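Latent form of PPO4 Tyrosinase (Agaricus bisporus var. bisporus H97, PDB 4OUA) uses a pair of copper ions to hydroxylate monophenols and oxidise the resulting o-diphenols to o-quinones, the initial step of melanin synthesis. Local coordinates at residues A4-T9 with Y97-Q102; F28-R33 with Q121-L126. One frame throughout, in Å; residues are numbered along the deposited sequence.

Interaction 1. Residues A4-T9 with Y97-Q102; sequences ATVGPT and YEQILQ. With NA (sodium ion), chain L.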
loop_
_atom_site.group_PDB
_atom_site.type_symbol
_atom_site.label_atom_id
_atom_site.label_comp_id
_atom_site.label_asym_id
_atom_site.label_seq_id
_atom_site.Cartn_x
_atom_site.Cartn_y
_atom_site.Cartn_z
ATOM N N ALA B 4 24.872 -7.371 -3.247
ATOM C CA ALA B 4 24.059 -7.077 -4.420
ATOM C C ALA B 4 22.654 -7.655 -4.303
ATOM O O ALA B 4 22.474 -8.811 -3.922
ATOM C CB ALA B 4 24.739 -7.600 -5.673
ATOM N N THR B 5 21.663 -6.834 -4.637
ATOM C CA THR B 5 20.271 -7.265 -4.652
ATOM C C THR B 5 19.940 -8.009 -5.942
ATOM O O THR B 5 19.533 -7.401 -6.931
ATOM C CB THR B 5 19.318 -6.070 -4.503
ATOM O OG1 THR B 5 19.570 -5.412 -3.255
ATOM C CG2 THR B 5 17.868 -6.530 -4.554
ATOM N N VAL B 6 20.120 -9.326 -5.927
ATOM C CA VAL B 6 19.885 -10.141 -7.115
ATOM C C VAL B 6 18.576 -10.915 -7.014
ATOM O O VAL B 6 18.040 -11.380 -8.021
ATOM C CB VAL B 6 21.037 -11.137 -7.350
ATOM C CG1 VAL B 6 22.346 -10.391 -7.564
ATOM C CG2 VAL B 6 21.149 -12.100 -6.180
ATOM N N GLY B 7 18.065 -11.052 -5.795
ATOM C CA GLY B 7 16.813 -11.748 -5.570
ATOM C C GLY B 7 17.020 -13.174 -5.104
ATOM O O GLY B 7 18.156 -13.623 -4.946
ATOM N N PRO B 8 15.915 -13.901 -4.881
ATOM C CA PRO B 8 15.981 -15.285 -4.402
ATOM C C PRO B 8 16.483 -16.253 -5.472
ATOM O O PRO B 8 16.295 -16.004 -6.664
ATOM C CB PRO B 8 14.529 -15.591 -4.026
ATOM C CG PRO B 8 13.724 -14.704 -4.911
ATOM C CD PRO B 8 14.528 -13.443 -5.069
ATOM N N THR B 9 17.118 -17.340 -5.044
ATOM C CA THR B 9 17.545 -18.389 -5.963
ATOM C C THR B 9 16.365 -19.292 -6.305
ATOM O O THR B 9 15.261 -19.101 -5.795
ATOM C CB THR B 9 18.692 -19.236 -5.379
ATOM O OG1 THR B 9 18.248 -19.896 -4.185
ATOM C CG2 THR B 9 19.889 -18.359 -5.051
ATOM N N TYR B 97 14.977 -8.133 0.585
ATOM C CA TYR B 97 14.459 -8.735 1.807
ATOM C C TYR B 97 14.106 -10.194 1.551
ATOM O O TYR B 97 14.484 -11.081 2.313
ATOM C CB TYR B 97 13.236 -7.961 2.306
ATOM C CG TYR B 97 12.610 -8.496 3.573
ATOM C CD1 TYR B 97 13.087 -8.118 4.821
ATOM C CD2 TYR B 97 11.524 -9.361 3.523
ATOM C CE1 TYR B 97 12.509 -8.597 5.985
ATOM C CE2 TYR B 97 10.938 -9.843 4.681
ATOM C CZ TYR B 97 11.435 -9.457 5.909
ATOM O OH TYR B 97 10.857 -9.936 7.064
ATOM N N GLU B 98 13.383 -10.429 0.461
ATOM C CA GLU B 98 13.031 -11.775 0.031
ATOM C C GLU B 98 14.288 -12.600 -0.225
ATOM O O GLU B 98 14.334 -13.793 0.070
ATOM C CB GLU B 98 12.165 -11.711 -1.229
ATOM C CG GLU B 98 11.571 -13.033 -1.667
ATOM C CD GLU B 98 10.790 -12.909 -2.960
ATOM O OE1 GLU B 98 11.104 -12.001 -3.762
ATOM O OE2 GLU B 98 9.860 -13.715 -3.175
ATOM N N GLN B 99 15.308 -11.948 -0.773
ATOM C CA GLN B 99 16.586 -12.590 -1.058
ATOM C C GLN B 99 17.300 -13.020 0.219
ATOM O O GLN B 99 17.810 -14.134 0.307
ATOM C CB GLN B 99 17.480 -11.646 -1.869
ATOM C CG GLN B 99 18.944 -12.057 -1.932
ATOM C CD GLN B 99 19.817 -11.006 -2.596
ATOM O OE1 GLN B 99 19.428 -10.398 -3.593
ATOM N NE2 GLN B 99 21.000 -10.782 -2.039
ATOM N N ILE B 100 17.334 -12.130 1.205
ATOM C CA ILE B 100 18.022 -12.407 2.462
ATOM C C ILE B 100 17.233 -13.381 3.329
ATOM O O ILE B 100 17.810 -14.177 4.068
ATOM C CB ILE B 100 18.280 -11.119 3.259
ATOM C CG1 ILE B 100 19.178 -10.179 2.457
ATOM C CG2 ILE B 100 18.927 -11.438 4.593
ATOM C CD1 ILE B 100 20.495 -10.803 2.053
ATOM N N LEU B 101 15.910 -13.314 3.234
ATOM C CA LEU B 101 15.049 -14.209 3.993
ATOM C C LEU B 101 15.180 -15.645 3.494
ATOM O O LEU B 101 15.157 -16.585 4.285
ATOM C CB LEU B 101 13.592 -13.752 3.915
ATOM C CG LEU B 101 12.626 -14.438 4.883
ATOM C CD1 LEU B 101 13.085 -14.242 6.320
ATOM C CD2 LEU B 101 11.212 -13.915 4.697
ATOM N N GLN B 102 15.316 -15.810 2.181
ATOM C CA GLN B 102 15.467 -17.139 1.596
ATOM C C GLN B 102 16.806 -17.751 1.984
ATOM O O GLN B 102 16.890 -18.941 2.289
ATOM C CB GLN B 102 15.346 -17.089 0.072
ATOM C CG GLN B 102 15.377 -18.467 -0.577
ATOM C CD GLN B 102 15.822 -18.431 -2.026
ATOM O OE1 GLN B 102 16.688 -17.641 -2.405
ATOM N NE2 GLN B 102 15.233 -19.294 -2.847
HETATM NA NA NA L . 12.892 -11.847 -5.503
#

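Interaction 2. Residues F28-R33 with Q121-L126; sequences FTLYIR and QAAEDL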
loop_
_atom_site.group_PDB
_atom_site.type_symbol
_atom_site.label_atom_id
_atom_site.label_comp_id
_atom_site.label_asym_id
_atom_site.label_seq_id
_atom_site.Cartn_x
_atom_site.Cartn_y
_atom_site.Cartn_z
ATOM N N PHE B 28 5.291 -22.085 5.659
ATOM C CA PHE B 28 5.020 -21.325 6.873
ATOM C C PHE B 28 6.073 -21.589 7.943
ATOM O O PHE B 28 6.457 -20.684 8.682
ATOM C CB PHE B 28 3.629 -21.653 7.413
ATOM C CG PHE B 28 3.252 -20.862 8.631
ATOM C CD1 PHE B 28 2.974 -19.508 8.534
ATOM C CD2 PHE B 28 3.169 -21.469 9.872
ATOM C CE1 PHE B 28 2.627 -18.775 9.653
ATOM C CE2 PHE B 28 2.821 -20.742 10.994
ATOM C CZ PHE B 28 2.549 -19.393 10.884
ATOM N N THR B 29 6.540 -22.830 8.023
ATOM C CA THR B 29 7.583 -23.180 8.977
ATOM C C THR B 29 8.883 -22.454 8.653
ATOM O O THR B 29 9.506 -21.855 9.530
ATOM C CB THR B 29 7.848 -24.693 9.005
ATOM O OG1 THR B 29 6.714 -25.369 9.562
ATOM C CG2 THR B 29 9.075 -24.999 9.847
ATOM N N LEU B 30 9.284 -22.508 7.387
ATOM C CA LEU B 30 10.528 -21.888 6.948
ATOM C C LEU B 30 10.490 -20.372 7.104
ATOM O O LEU B 30 11.493 -19.750 7.457
ATOM C CB LEU B 30 10.820 -22.260 5.494
ATOM C CG LEU B 30 11.324 -23.684 5.263
ATOM C CD1 LEU B 30 11.403 -23.991 3.777
ATOM C CD2 LEU B 30 12.680 -23.874 5.923
ATOM N N TYR B 31 9.330 -19.781 6.838
ATOM C CA TYR B 31 9.171 -18.340 6.972
ATOM C C TYR B 31 9.341 -17.935 8.430
ATOM O O TYR B 31 10.089 -17.008 8.745
ATOM C CB TYR B 31 7.805 -17.891 6.447
ATOM C CG TYR B 31 7.653 -16.389 6.357
ATOM C CD1 TYR B 31 8.120 -15.690 5.249
ATOM C CD2 TYR B 31 7.044 -15.669 7.377
ATOM C CE1 TYR B 31 7.984 -14.318 5.160
ATOM C CE2 TYR B 31 6.904 -14.297 7.297
ATOM C CZ TYR B 31 7.376 -13.627 6.186
ATOM O OH TYR B 31 7.241 -12.259 6.098
ATOM N N ILE B 32 8.646 -18.648 9.313
ATOM C CA ILE B 32 8.732 -18.404 10.749
ATOM C C ILE B 32 10.163 -18.541 11.255
ATOM O O ILE B 32 10.665 -17.675 11.968
ATOM C CB ILE B 32 7.836 -19.370 11.538
ATOM C CG1 ILE B 32 6.359 -19.053 11.290
ATOM C CG2 ILE B 32 8.156 -19.298 13.023
ATOM C CD1 ILE B 32 5.943 -17.687 11.781
ATOM N N ARG B 33 10.811 -19.637 10.881
ATOM C CA ARG B 33 12.181 -19.898 11.304
ATOM C C ARG B 33 13.153 -18.852 10.773
ATOM O O ARG B 33 14.015 -18.365 11.506
ATOM C CB ARG B 33 12.619 -21.287 10.846
ATOM C CG ARG B 33 11.916 -22.428 11.554
ATOM C CD ARG B 33 12.205 -22.394 13.042
ATOM N NE ARG B 33 11.857 -23.652 13.692
ATOM C CZ ARG B 33 11.951 -23.863 15.000
ATOM N NH1 ARG B 33 12.378 -22.894 15.799
ATOM N NH2 ARG B 33 11.615 -25.039 15.509
ATOM N N GLN B 121 14.077 -27.986 -0.810
ATOM C CA GLN B 121 13.304 -27.555 -1.967
ATOM C C GLN B 121 12.293 -26.480 -1.577
ATOM O O GLN B 121 11.947 -25.619 -2.385
ATOM C CB GLN B 121 12.591 -28.748 -2.610
ATOM C CG GLN B 121 11.848 -28.408 -3.891
ATOM C CD GLN B 121 12.752 -27.784 -4.937
ATOM O OE1 GLN B 121 12.467 -26.706 -5.457
ATOM N NE2 GLN B 121 13.849 -28.462 -5.251
ATOM N N ALA B 122 11.825 -26.540 -0.333
ATOM C CA ALA B 122 10.874 -25.561 0.181
ATOM C C ALA B 122 11.538 -24.198 0.349
ATOM O O ALA B 122 10.922 -23.162 0.100
ATOM C CB ALA B 122 10.288 -26.032 1.500
ATOM N N ALA B 123 12.796 -24.208 0.776
ATOM C CA ALA B 123 13.563 -22.978 0.921
ATOM C C ALA B 123 13.806 -22.328 -0.437
ATOM O O ALA B 123 13.834 -21.102 -0.555
ATOM C CB ALA B 123 14.885 -23.257 1.621
ATOM N N GLU B 124 13.981 -23.158 -1.462
ATOM C CA GLU B 124 14.213 -22.669 -2.815
ATOM C C GLU B 124 12.978 -21.980 -3.380
ATOM O O GLU B 124 13.079 -20.926 -4.010
ATOM C CB GLU B 124 14.636 -23.819 -3.732
ATOM C CG GLU B 124 16.063 -24.296 -3.513
ATOM C CD GLU B 124 17.092 -23.289 -3.986
ATOM O OE1 GLU B 124 16.820 -22.578 -4.975
ATOM O OE2 GLU B 124 18.175 -23.206 -3.369
ATOM N N ASP B 125 11.814 -22.577 -3.148
ATOM C CA ASP B 125 10.564 -22.053 -3.686
ATOM C C ASP B 125 9.987 -20.942 -2.813
ATOM O O ASP B 125 8.968 -20.341 -3.154
ATOM C CB ASP B 125 9.538 -23.180 -3.840
ATOM C CG ASP B 125 10.045 -24.320 -4.710
ATOM O OD1 ASP B 125 10.982 -24.095 -5.504
ATOM O OD2 ASP B 125 9.503 -25.441 -4.603
ATOM N N LEU B 126 10.647 -20.666 -1.692
ATOM C CA LEU B 126 10.122 -19.719 -0.713
ATOM C C LEU B 126 10.128 -18.280 -1.220
ATOM O O LEU B 126 11.183 -17.714 -1.505
ATOM C CB LEU B 126 10.918 -19.808 0.592
ATOM C CG LEU B 126 10.376 -18.968 1.752
ATOM C CD1 LEU B 126 8.917 -19.309 2.027
ATOM C CD2 LEU B 126 11.218 -19.161 3.004
#

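Interaction 1. Residues A4-T9 with Y97-Q102
Irregular loop backbone at 4-9 runs past helix 86-109 and comes nearest where the CA of Pro8 lies 4.3 Å from the CA of Gln99; two glutamine side chains of this di-copper tyrosinase domain helix hold the loop by hydrogen bonds to its main chain. Thr5 is the centre of an inverse gamma turn, and Ala4 O, Val6 N and Gly7 N all face the Gln99 amide, as its three hydrogen bonds demonstrate. Gln99, with CG anti to its own N (chi1 166°) and extended beyond, carries its amide to this turn. Its OE1 accepts from Val6 N at 2.7 Å and from Gly7 N, the second bond being the straighter (N-H...O 166° against 130°), while NE2 donates within its amide plane to Ala4 O at 3.1 Å. Pro8 CG lies 3.9 Å from Glu98 OE1; that oxygen and Leu347 O bind the modelled sodium ion, whose position is doubtful because it lies very near Pro8 CD, and OE2 forms a salt bridge with Arg15. Thr9 OG1 is hydrogen-bonded to Lys106 NZ. Gln102 grips the Thr9 backbone twice: Thr9 N meets a lone pair of Gln102 OE1 at 2.7 Å, and Gln102 NE2 reaches Thr9 O at 3.0 Å from above the carbonyl plane.

Interaction 2. Residues F28-R33 with Q121-L126
Leu30 is the main projection of this contact, reaching from helix 25-40 to the last turn of helix 116-125 in the helical part of the tyrosinase fold, about 25 Å from the centre of the chain to the centre of the contact. The helices approach to 6.8 Å between the CA atoms of Leu30 and Ala123, where the small alanines permit it. Leu30 places CG anti to its carbonyl carbon (chi1 -75°), and its CD1 branch advances onto the shallow surface formed by two successive alanines. There CD1 meets Ala122 CB at 3.3 Å and approaches Ala123 CB at 4.2 Å. Leu30 CD1 also lies 3.3 Å from Ala123 N, which places the methyl over the backbone joining the two residues. Small side chains at both positions make this low ground on the helix surface.

A bump from the other side answers it. Leu126, three residues on from Ala123, directs CD2 to the base of Leu30, with CD2 to Leu30 CB at 4.0 Å. The same methyl lies 4.3 Å from Tyr31 N, placing it against the helix backbone where Leu30 leads into Tyr31. Tyr31 itself stands beside this packing: its hydroxyl is hydrogen-bonded to Gln128 NE2, and its ring meets Phe21 edge-to-face. All five touching residues are buried, and no hydrogen bond joins the two segments; the contact therefore rests on van der Waals packing and burial of apolar surface.

The centres of interactions 1 and 2 lie 13 Å apart, on the same side of the chain's centre. Along the sequence their segments alternate, in the order 4-9, 28-33, 97-102 and 121-126, so the connections cross. Helix 86-109 and helix 116-125 are consecutive, and direct contacts couple the sites: Thr9 OG1 lies 3.1 Å from Glu124 OE1 and Gln102 NE2 3.2 Å from Ala123 O, both probable hydrogen bonds, while Leu101 CD2 packs on Tyr31 CE1 at 3.3 Å. Polar attachment of the N-terminal arm thus adjoins apolar helix packing, joining the loop 4-9 to helices 86-109 and 116-125.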